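Local atomic coordinates of type-2Ba cytolytic delta-endotoxin (Bacillus thuringiensis serovar israelensis, PDB entry 2RCI), a protein that probably kills the larvae of dipteran insects by making pores in the epithelial cell membrane of the midgut. Residues Y15-Y20 with I142-D146; A105-F110 with Y134-F140; I160-V164 with A178-V182. All coordinates share one frame; numbering follows the deposited sequence.

From the N terminus, strand 11-15 runs into residues 15-20, the first half of contact 1. The chain then passes through four helices (21-31 to 96-110) and several strands before residues 142-146, at the end of strand 132-142, close that loop. Contact 2 is nested inside it and closes the loop from helix 96-110 through strand 122-127 to strand 132-142. Contact 3 follows in series. It pairs strand 150-162 with strand 177-192 and closes the link through helix 166-169. Contacts 2 and 3 touch, and Ile-160 packs on Thr-109 and Phe-110. Contacts 1 and 3 lie on opposite sides of the chain's centre. Together the three tie helix 96-110 to the mixed sheet and join strands within it.

Contact 1: Y15-Y20 with I142-D146; sequences YVEPQY and IQNED
The side chain of Gln-143 lies beside Val-16, Glu-17 and Tyr-20, and it makes the largest share of this contact. The setting is the end of a parallel strand pair in the mixed sheet of the Cyt fold. Tyr-15, the last residue of strand 11-15, bridges to Ile-142 of strand 132-142, and Gln-143 N donates to Tyr-15 O (2.8 Å). Beyond Val-16 and Gln-143 the backbones part, and the Gln-143 amide takes over the link. Gln-143 CG stands anti to the backbone N (chi1 177°), and a bend at chi2 swings the amide to Glu-17. Gln-143 OE1 accepts from Glu-17 N at 2.8 Å, with the donor nearly in line with the carbonyl bond. Gln-143 NE2 donates to Glu-17 OE2 at 2.7 Å, on the anti side of the carboxylate and tilted 25° from its plane. The two bonds fix the rotation of the amide. The Tyr-20 ring closes in on it at a steep angle, with CD2 3.3 Å from Gln-143 OE1. Val-16 CG1 packs against Gln-143 CB at 3.9 Å. Met-151 of strand 150-162 touches Val-16, Tyr-20 and Gln-143, so the cluster reaches the next strand.

Asn-144 OD1 accepts from Asp-146 N, forming an Asx turn. Asn-144 ND2 sits at the edge of the Tyr-15 ring, and the amide and ring planes are 74° apart. Tyr-15 OH is hydrogen-bonded to Ser-95 OG, just before helix 96-110. One water joins Tyr-15 and Asn-144, 2.7 Å from Tyr-15 OH and 3.0 Å from Asn-144 ND2.

Contact 2: A105-F110 with Y134-F140; sequences AITNTF and YFYKILF
Thr-109 sets its CA over the face of the Tyr-136 ring, 3.7 Å from the centroid and 7° off the ring normal. This CH-pi contact is the tight part. Tyr-136 CG stands opposite its backbone N (chi1 -164°), which brings the ring against Thr-109. Thr-109 CG2 leans on the same ring, while OG1 lies 3.4 Å from Ile-138 CD1. That hydroxyl donates back to Ala-105 O, one turn earlier in the helix. Tyr-134 meets the helix end differently. Its OH donates to Thr-109 O at 2.7 Å, in the carbonyl plane and on a lone pair. The arrangement is a helix packed on a sheet face: segment 105-110 of helix 96-110 runs almost antiparallel to residues 134-140 of strand 132-142, at 164° and 9.4 Å between axes. It belongs to the alpha/beta architecture, in which helix layers surround the sheet.

Near Ala-105 the packing is looser. Ala-105 CB touches Phe-140 CZ (3.8 Å) and, more distantly, Ile-138 CD1. Waters line the polar side of this buried contact. One bridges Ala-105 O and Tyr-136 OH, a hydroxyl also bonded to Gln-116 and Asn-11. Another donates to Phe-110 O at 2.8 Å and to Tyr-134 OH at 3.0 Å.

Contact 3: I160-V164 with A178-V182; sequences ITVDV and ARYEV
Asp-163 OD1 accepts from Arg-179 N at 2.7 Å, the shortest polar bond of this contact. The donor comes from above the carboxylate plane, 42° out of it. With chi1 at 68°, the Asp-163 CG lies between its own backbone N and carbonyl carbon, which turns the carboxylate to the partner strand. Asp-163 N in turn donates to Arg-179 O at 3.1 Å. The aspartate therefore continues the pairing where strand 150-162 has ended, and it is itself the centre of an inverse gamma turn. The Arg-179 side chain runs on extended, and its guanidinium does not meet the carboxylate.

The body of the contact is an antiparallel strand pair. Thr-161 and Glu-181 form the hydrogen-bonded pair, with Thr-161 N to Glu-181 O at 2.9 Å and Glu-181 N to Thr-161 O at 2.8 Å. A water donates to Glu-181 O and is also hydrogen-bonded to Thr-161 OG1. Ile-160 with Val-182 and Val-162 with Tyr-180 are the non-hydrogen-bonded pairs, and their side chains share the buried face. There Val-162 CG2 lies over one face of the Tyr-180 ring, 3.7 Å from its centroid, a CH-pi contact. Ile-160 CG2 meets the same ring in plane at its edge, 3.8 Å from Tyr-180 CD2. Val-162 CG2 and Val-164 CG2 both pack on Ala-178 CB.

Strand 132-142 flanks strand 150-162, and strands 66-69 and 71-73 border strand 177-192. Helix 96-110 touches Ile-160 and Val-182, helix 74-89 touches Tyr-180 and Val-182, and Leu-169 of helix 166-169 touches Val-162, Val-164 and Tyr-180.

Contact 1: Y15-Y20 with I142-D146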
loop_
_atom_site.group_PDB
_atom_site.type_symbol
_atom_site.label_atom_id
_atom_site.label_comp_id
_atom_site.label_asym_id
_atom_site.label_seq_id
_atom_site.Cartn_x
_atom_site.Cartn_y
_atom_site.Cartn_z
ATOM N N TYR A 15 -4.518 -3.730 -11.607
ATOM C CA TYR A 15 -5.497 -4.763 -11.868
ATOM C C TYR A 15 -6.616 -4.096 -12.675
ATOM O O TYR A 15 -7.675 -3.765 -12.152
ATOM C CB TYR A 15 -5.988 -5.384 -10.559
ATOM C CG TYR A 15 -6.712 -6.691 -10.754
ATOM C CD1 TYR A 15 -6.021 -7.903 -10.705
ATOM C CD2 TYR A 15 -8.103 -6.723 -10.953
ATOM C CE1 TYR A 15 -6.692 -9.121 -10.881
ATOM C CE2 TYR A 15 -8.773 -7.941 -11.139
ATOM C CZ TYR A 15 -8.074 -9.126 -11.109
ATOM O OH TYR A 15 -8.740 -10.354 -11.290
ATOM N N VAL A 16 -6.341 -3.871 -13.965
ATOM C CA VAL A 16 -7.279 -3.160 -14.856
ATOM C C VAL A 16 -7.264 -3.818 -16.248
ATOM O O VAL A 16 -6.282 -4.487 -16.616
ATOM C CB VAL A 16 -6.917 -1.620 -15.006
ATOM C CG1 VAL A 16 -6.825 -0.916 -13.627
ATOM C CG2 VAL A 16 -5.587 -1.439 -15.765
ATOM N N GLU A 17 -8.338 -3.624 -17.013
ATOM C CA GLU A 17 -8.351 -3.997 -18.433
ATOM C C GLU A 17 -7.389 -3.099 -19.219
ATOM O O GLU A 17 -7.226 -1.936 -18.890
ATOM C CB GLU A 17 -9.772 -3.855 -19.003
ATOM C CG GLU A 17 -10.818 -4.784 -18.383
ATOM C CD GLU A 17 -12.196 -4.594 -19.033
ATOM O OE1 GLU A 17 -12.325 -4.847 -20.254
ATOM O OE2 GLU A 17 -13.138 -4.188 -18.335
ATOM N N PRO A 18 -6.752 -3.638 -20.283
ATOM C CA PRO A 18 -5.751 -2.871 -21.037
ATOM C C PRO A 18 -6.289 -1.536 -21.566
ATOM O O PRO A 18 -5.551 -0.560 -21.609
ATOM C CB PRO A 18 -5.377 -3.805 -22.196
ATOM C CG PRO A 18 -5.720 -5.163 -21.726
ATOM C CD PRO A 18 -6.929 -5.004 -20.817
ATOM N N GLN A 19 -7.569 -1.504 -21.940
ATOM C CA GLN A 19 -8.193 -0.297 -22.512
ATOM C C GLN A 19 -8.269 0.850 -21.508
ATOM O O GLN A 19 -8.481 2.017 -21.890
ATOM C CB GLN A 19 -9.579 -0.636 -23.043
ATOM C CG GLN A 19 -10.568 -0.944 -21.940
ATOM C CD GLN A 19 -11.791 -1.685 -22.409
ATOM O OE1 GLN A 19 -12.443 -1.274 -23.367
ATOM N NE2 GLN A 19 -12.123 -2.778 -21.723
ATOM N N TYR A 20 -8.086 0.515 -20.227
ATOM C CA TYR A 20 -8.144 1.489 -19.163
ATOM C C TYR A 20 -6.785 1.766 -18.536
ATOM O O TYR A 20 -6.721 2.514 -17.567
ATOM C CB TYR A 20 -9.166 1.064 -18.098
ATOM C CG TYR A 20 -10.580 1.094 -18.629
ATOM C CD1 TYR A 20 -11.128 2.286 -19.086
ATOM C CD2 TYR A 20 -11.352 -0.062 -18.693
ATOM C CE1 TYR A 20 -12.422 2.342 -19.576
ATOM C CE2 TYR A 20 -12.654 -0.037 -19.199
ATOM C CZ TYR A 20 -13.180 1.175 -19.632
ATOM O OH TYR A 20 -14.465 1.261 -20.123
ATOM N N ILE A 142 -7.509 -0.324 -9.886
ATOM C CA ILE A 142 -8.412 -1.444 -9.877
ATOM C C ILE A 142 -9.611 -1.133 -10.750
ATOM O O ILE A 142 -10.276 -0.113 -10.571
ATOM C CB ILE A 142 -8.907 -1.739 -8.433
ATOM C CG1 ILE A 142 -7.714 -1.777 -7.469
ATOM C CG2 ILE A 142 -9.739 -3.056 -8.409
ATOM C CD1 ILE A 142 -8.102 -1.492 -5.989
ATOM N N GLN A 143 -9.882 -2.042 -11.682
ATOM C CA GLN A 143 -11.020 -1.902 -12.575
ATOM C C GLN A 143 -11.423 -3.296 -13.031
ATOM O O GLN A 143 -10.632 -4.024 -13.605
ATOM C CB GLN A 143 -10.713 -0.959 -13.754
ATOM C CG GLN A 143 -11.872 -0.847 -14.762
ATOM C CD GLN A 143 -11.785 -1.932 -15.813
ATOM O OE1 GLN A 143 -10.688 -2.235 -16.287
ATOM N NE2 GLN A 143 -12.921 -2.538 -16.175
ATOM N N ASN A 144 -12.663 -3.656 -12.742
ATOM C CA ASN A 144 -13.228 -4.925 -13.206
ATOM C C ASN A 144 -14.752 -4.874 -13.053
ATOM O O ASN A 144 -15.313 -3.807 -12.841
ATOM C CB ASN A 144 -12.557 -6.133 -12.502
ATOM C CG ASN A 144 -13.137 -6.448 -11.120
ATOM O OD1 ASN A 144 -13.864 -5.635 -10.514
ATOM N ND2 ASN A 144 -12.794 -7.642 -10.607
ATOM N N GLU A 145 -15.419 -6.020 -13.151
ATOM C CA GLU A 145 -16.888 -6.032 -13.083
ATOM C C GLU A 145 -17.462 -5.390 -11.807
ATOM O O GLU A 145 -18.532 -4.770 -11.845
ATOM C CB GLU A 145 -17.433 -7.448 -13.276
ATOM C CG GLU A 145 -17.001 -8.442 -12.202
ATOM C CD GLU A 145 -15.683 -9.170 -12.465
ATOM O OE1 GLU A 145 -14.900 -8.791 -13.391
ATOM O OE2 GLU A 145 -15.458 -10.149 -11.712
ATOM N N ASP A 146 -16.745 -5.521 -10.695
ATOM C CA ASP A 146 -17.190 -5.021 -9.404
ATOM C C ASP A 146 -16.853 -3.553 -9.164
ATOM O O ASP A 146 -17.222 -3.000 -8.133
ATOM C CB ASP A 146 -16.705 -5.886 -8.242
ATOM C CG ASP A 146 -17.402 -7.232 -8.197
ATOM O OD1 ASP A 146 -18.585 -7.318 -8.616
ATOM O OD2 ASP A 146 -16.779 -8.205 -7.739
HETATM O O HOH W 1 -11.271 -9.794 -11.945
#

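Contact 2: A105-F110 with Y134-F140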
loop_
_atom_site.group_PDB
_atom_site.type_symbol
_atom_site.label_atom_id
_atom_site.label_comp_id
_atom_site.label_asym_id
_atom_site.label_seq_id
_atom_site.Cartn_x
_atom_site.Cartn_y
_atom_site.Cartn_z
ATOM N N ALA A 105 1.116 -8.482 -2.531
ATOM C CA ALA A 105 1.687 -7.141 -2.246
ATOM C C ALA A 105 1.886 -6.910 -0.743
ATOM O O ALA A 105 2.946 -6.406 -0.350
ATOM C CB ALA A 105 0.850 -6.032 -2.869
ATOM N N ILE A 106 0.905 -7.278 0.091
ATOM C CA ILE A 106 1.075 -7.174 1.560
ATOM C C ILE A 106 2.226 -8.086 2.042
ATOM O O ILE A 106 3.047 -7.678 2.866
ATOM C CB ILE A 106 -0.211 -7.469 2.348
ATOM C CG1 ILE A 106 -1.372 -6.536 1.963
ATOM C CG2 ILE A 106 0.058 -7.426 3.918
ATOM C CD1 ILE A 106 -2.731 -7.125 2.493
ATOM N N THR A 107 2.303 -9.308 1.513
ATOM C CA THR A 107 3.377 -10.242 1.879
ATOM C C THR A 107 4.764 -9.686 1.551
ATOM O O THR A 107 5.691 -9.777 2.369
ATOM C CB THR A 107 3.160 -11.609 1.208
ATOM O OG1 THR A 107 1.897 -12.101 1.630
ATOM C CG2 THR A 107 4.271 -12.609 1.613
ATOM N N ASN A 108 4.898 -9.084 0.367
ATOM C CA ASN A 108 6.149 -8.456 -0.025
ATOM C C ASN A 108 6.473 -7.135 0.699
ATOM O O ASN A 108 7.576 -6.594 0.547
ATOM C CB ASN A 108 6.176 -8.295 -1.556
ATOM C CG ASN A 108 6.296 -9.632 -2.252
ATOM O OD1 ASN A 108 6.886 -10.544 -1.712
ATOM N ND2 ASN A 108 5.724 -9.757 -3.451
ATOM N N THR A 109 5.560 -6.677 1.547
ATOM C CA THR A 109 5.796 -5.476 2.369
ATOM C C THR A 109 6.676 -5.864 3.574
ATOM O O THR A 109 7.438 -5.046 4.078
ATOM C CB THR A 109 4.451 -4.902 2.860
ATOM O OG1 THR A 109 3.689 -4.429 1.737
ATOM C CG2 THR A 109 4.637 -3.749 3.910
ATOM N N PHE A 110 6.580 -7.136 3.981
ATOM C CA PHE A 110 7.205 -7.635 5.224
ATOM C C PHE A 110 8.250 -8.722 4.981
ATOM O O PHE A 110 9.104 -8.985 5.861
ATOM C CB PHE A 110 6.133 -8.178 6.178
ATOM C CG PHE A 110 5.142 -7.158 6.602
ATOM C CD1 PHE A 110 5.532 -6.106 7.447
ATOM C CD2 PHE A 110 3.824 -7.198 6.113
ATOM C CE1 PHE A 110 4.624 -5.151 7.868
ATOM C CE2 PHE A 110 2.874 -6.196 6.515
ATOM C CZ PHE A 110 3.282 -5.185 7.411
ATOM N N TYR A 134 11.355 1.251 8.439
ATOM C CA TYR A 134 11.305 1.584 7.025
ATOM C C TYR A 134 9.932 2.087 6.588
ATOM O O TYR A 134 8.962 1.893 7.313
ATOM C CB TYR A 134 11.723 0.393 6.187
ATOM C CG TYR A 134 10.878 -0.875 6.263
ATOM C CD1 TYR A 134 9.988 -1.221 5.205
ATOM C CD2 TYR A 134 11.042 -1.768 7.303
ATOM C CE1 TYR A 134 9.254 -2.434 5.245
ATOM C CE2 TYR A 134 10.339 -2.987 7.343
ATOM C CZ TYR A 134 9.441 -3.297 6.324
ATOM O OH TYR A 134 8.761 -4.489 6.371
ATOM N N PHE A 135 9.889 2.758 5.440
ATOM C CA PHE A 135 8.618 3.081 4.767
ATOM C C PHE A 135 8.434 2.092 3.611
ATOM O O PHE A 135 9.404 1.700 2.978
ATOM C CB PHE A 135 8.660 4.479 4.146
ATOM C CG PHE A 135 8.862 5.599 5.140
ATOM C CD1 PHE A 135 8.298 5.548 6.407
ATOM C CD2 PHE A 135 9.560 6.754 4.753
ATOM C CE1 PHE A 135 8.479 6.598 7.315
ATOM C CE2 PHE A 135 9.747 7.800 5.633
ATOM C CZ PHE A 135 9.193 7.737 6.914
ATOM N N TYR A 136 7.186 1.735 3.316
ATOM C CA TYR A 136 6.900 0.850 2.195
ATOM C C TYR A 136 5.606 1.368 1.580
ATOM O O TYR A 136 4.612 1.604 2.298
ATOM C CB TYR A 136 6.703 -0.585 2.675
ATOM C CG TYR A 136 6.779 -1.594 1.542
ATOM C CD1 TYR A 136 7.940 -2.330 1.304
ATOM C CD2 TYR A 136 5.685 -1.796 0.691
ATOM C CE1 TYR A 136 8.010 -3.237 0.238
ATOM C CE2 TYR A 136 5.737 -2.696 -0.351
ATOM C CZ TYR A 136 6.898 -3.421 -0.576
ATOM O OH TYR A 136 6.934 -4.309 -1.623
ATOM N N LYS A 137 5.633 1.541 0.263
ATOM C CA LYS A 137 4.512 2.182 -0.447
ATOM C C LYS A 137 4.034 1.353 -1.606
ATOM O O LYS A 137 4.840 0.860 -2.400
ATOM C CB LYS A 137 4.882 3.573 -0.942
ATOM C CG LYS A 137 5.138 4.555 0.213
ATOM C CD LYS A 137 5.520 5.946 -0.305
ATOM C CE LYS A 137 6.909 6.012 -1.021
ATOM N NZ LYS A 137 8.039 5.270 -0.391
ATOM N N ILE A 138 2.711 1.212 -1.681
ATOM C CA ILE A 138 2.053 0.394 -2.702
ATOM C C ILE A 138 0.963 1.260 -3.338
ATOM O O ILE A 138 0.364 2.102 -2.654
ATOM C CB ILE A 138 1.350 -0.817 -2.075
ATOM C CG1 ILE A 138 2.346 -1.708 -1.304
ATOM C CG2 ILE A 138 0.627 -1.641 -3.159
ATOM C CD1 ILE A 138 1.645 -2.739 -0.379
ATOM N N LEU A 139 0.716 1.082 -4.629
ATOM C CA LEU A 139 -0.425 1.783 -5.264
ATOM C C LEU A 139 -1.173 0.817 -6.164
ATOM O O LEU A 139 -0.633 0.342 -7.188
ATOM C CB LEU A 139 0.012 3.037 -6.034
ATOM C CG LEU A 139 -1.100 3.996 -6.528
ATOM C CD1 LEU A 139 -0.592 5.420 -6.691
ATOM C CD2 LEU A 139 -1.807 3.490 -7.802
ATOM N N PHE A 140 -2.419 0.530 -5.785
ATOM C CA PHE A 140 -3.290 -0.302 -6.603
ATOM C C PHE A 140 -4.193 0.522 -7.510
ATOM O O PHE A 140 -4.823 1.496 -7.043
ATOM C CB PHE A 140 -4.238 -1.142 -5.735
ATOM C CG PHE A 140 -3.553 -2.106 -4.827
ATOM C CD1 PHE A 140 -3.150 -3.354 -5.298
ATOM C CD2 PHE A 140 -3.362 -1.789 -3.479
ATOM C CE1 PHE A 140 -2.493 -4.274 -4.442
ATOM C CE2 PHE A 140 -2.728 -2.700 -2.604
ATOM C CZ PHE A 140 -2.307 -3.955 -3.090
HETATM O O HOH W 2 4.458 -5.165 -2.448
HETATM O O HOH W 3 9.212 -7.032 7.798
#

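Contact 3: I160-V164 with A178-V182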
loop_
_atom_site.group_PDB
_atom_site.type_symbol
_atom_site.label_atom_id
_atom_site.label_comp_id
_atom_site.label_asym_id
_atom_site.label_seq_id
_atom_site.Cartn_x
_atom_site.Cartn_y
_atom_site.Cartn_z
ATOM N N ILE A 160 6.937 1.174 9.170
ATOM C CA ILE A 160 7.143 -0.095 9.858
ATOM C C ILE A 160 8.399 -0.020 10.717
ATOM O O ILE A 160 9.481 0.327 10.225
ATOM C CB ILE A 160 7.234 -1.279 8.878
ATOM C CG1 ILE A 160 5.937 -1.388 8.052
ATOM C CG2 ILE A 160 7.500 -2.592 9.659
ATOM C CD1 ILE A 160 6.092 -2.123 6.720
ATOM N N THR A 161 8.222 -0.344 11.989
ATOM C CA THR A 161 9.333 -0.478 12.943
ATOM C C THR A 161 9.266 -1.889 13.515
ATOM O O THR A 161 8.221 -2.333 13.961
ATOM C CB THR A 161 9.211 0.535 14.070
ATOM O OG1 THR A 161 9.259 1.867 13.517
ATOM C CG2 THR A 161 10.373 0.332 15.078
ATOM N N VAL A 162 10.385 -2.596 13.508
ATOM C CA VAL A 162 10.390 -3.992 13.981
ATOM C C VAL A 162 11.659 -4.263 14.796
ATOM O O VAL A 162 12.728 -3.741 14.461
ATOM C CB VAL A 162 10.229 -4.964 12.779
ATOM C CG1 VAL A 162 11.268 -4.699 11.696
ATOM C CG2 VAL A 162 10.225 -6.447 13.219
ATOM N N ASP A 163 11.541 -5.067 15.850
ATOM C CA ASP A 163 12.681 -5.319 16.754
ATOM C C ASP A 163 13.656 -6.369 16.232
ATOM O O ASP A 163 14.089 -7.262 16.978
ATOM C CB ASP A 163 12.200 -5.646 18.174
ATOM C CG ASP A 163 11.466 -7.001 18.274
ATOM O OD1 ASP A 163 10.913 -7.486 17.262
ATOM O OD2 ASP A 163 11.416 -7.567 19.391
ATOM N N VAL A 164 14.018 -6.254 14.955
ATOM C CA VAL A 164 14.870 -7.235 14.276
ATOM C C VAL A 164 15.964 -6.475 13.541
ATOM O O VAL A 164 15.666 -5.511 12.850
ATOM C CB VAL A 164 14.064 -8.065 13.246
ATOM C CG1 VAL A 164 14.962 -9.003 12.480
ATOM C CG2 VAL A 164 12.961 -8.868 13.946
ATOM N N ALA A 178 7.785 -11.282 15.381
ATOM C CA ALA A 178 8.611 -10.214 15.890
ATOM C C ALA A 178 7.693 -9.146 16.430
ATOM O O ALA A 178 6.460 -9.215 16.274
ATOM C CB ALA A 178 9.524 -9.641 14.784
ATOM N N ARG A 179 8.295 -8.142 17.061
ATOM C CA ARG A 179 7.517 -7.075 17.637
ATOM C C ARG A 179 7.448 -5.982 16.578
ATOM O O ARG A 179 8.481 -5.381 16.210
ATOM C CB ARG A 179 8.128 -6.557 18.943
ATOM C CG ARG A 179 7.261 -5.498 19.597
ATOM C CD ARG A 179 7.752 -5.130 20.997
ATOM N NE ARG A 179 7.057 -3.926 21.424
ATOM C CZ ARG A 179 5.867 -3.911 22.007
ATOM N NH1 ARG A 179 5.227 -5.052 22.275
ATOM N NH2 ARG A 179 5.322 -2.745 22.333
ATOM N N TYR A 180 6.236 -5.812 16.054
ATOM C CA TYR A 180 5.941 -4.853 14.984
ATOM C C TYR A 180 5.156 -3.674 15.463
ATOM O O TYR A 180 4.163 -3.813 16.214
ATOM C CB TYR A 180 5.147 -5.494 13.829
ATOM C CG TYR A 180 6.006 -6.257 12.854
ATOM C CD1 TYR A 180 6.217 -7.646 12.998
ATOM C CD2 TYR A 180 6.617 -5.608 11.790
ATOM C CE1 TYR A 180 7.036 -8.340 12.090
ATOM C CE2 TYR A 180 7.404 -6.285 10.880
ATOM C CZ TYR A 180 7.613 -7.654 11.038
ATOM O OH TYR A 180 8.390 -8.294 10.114
ATOM N N GLU A 181 5.583 -2.517 14.966
ATOM C CA GLU A 181 4.806 -1.308 15.045
ATOM C C GLU A 181 4.547 -0.834 13.606
ATOM O O GLU A 181 5.475 -0.480 12.892
ATOM C CB GLU A 181 5.571 -0.259 15.825
ATOM C CG GLU A 181 4.696 0.912 16.165
ATOM C CD GLU A 181 5.447 2.019 16.869
ATOM O OE1 GLU A 181 6.510 1.736 17.508
ATOM O OE2 GLU A 181 4.964 3.167 16.753
ATOM N N VAL A 182 3.293 -0.855 13.180
ATOM C CA VAL A 182 2.947 -0.531 11.801
ATOM C C VAL A 182 1.890 0.575 11.760
ATOM O O VAL A 182 0.791 0.407 12.335
ATOM C CB VAL A 182 2.393 -1.800 11.067
ATOM C CG1 VAL A 182 1.927 -1.427 9.629
ATOM C CG2 VAL A 182 3.447 -2.887 11.050
HETATM O O HOH W 4 6.068 2.242 13.079
#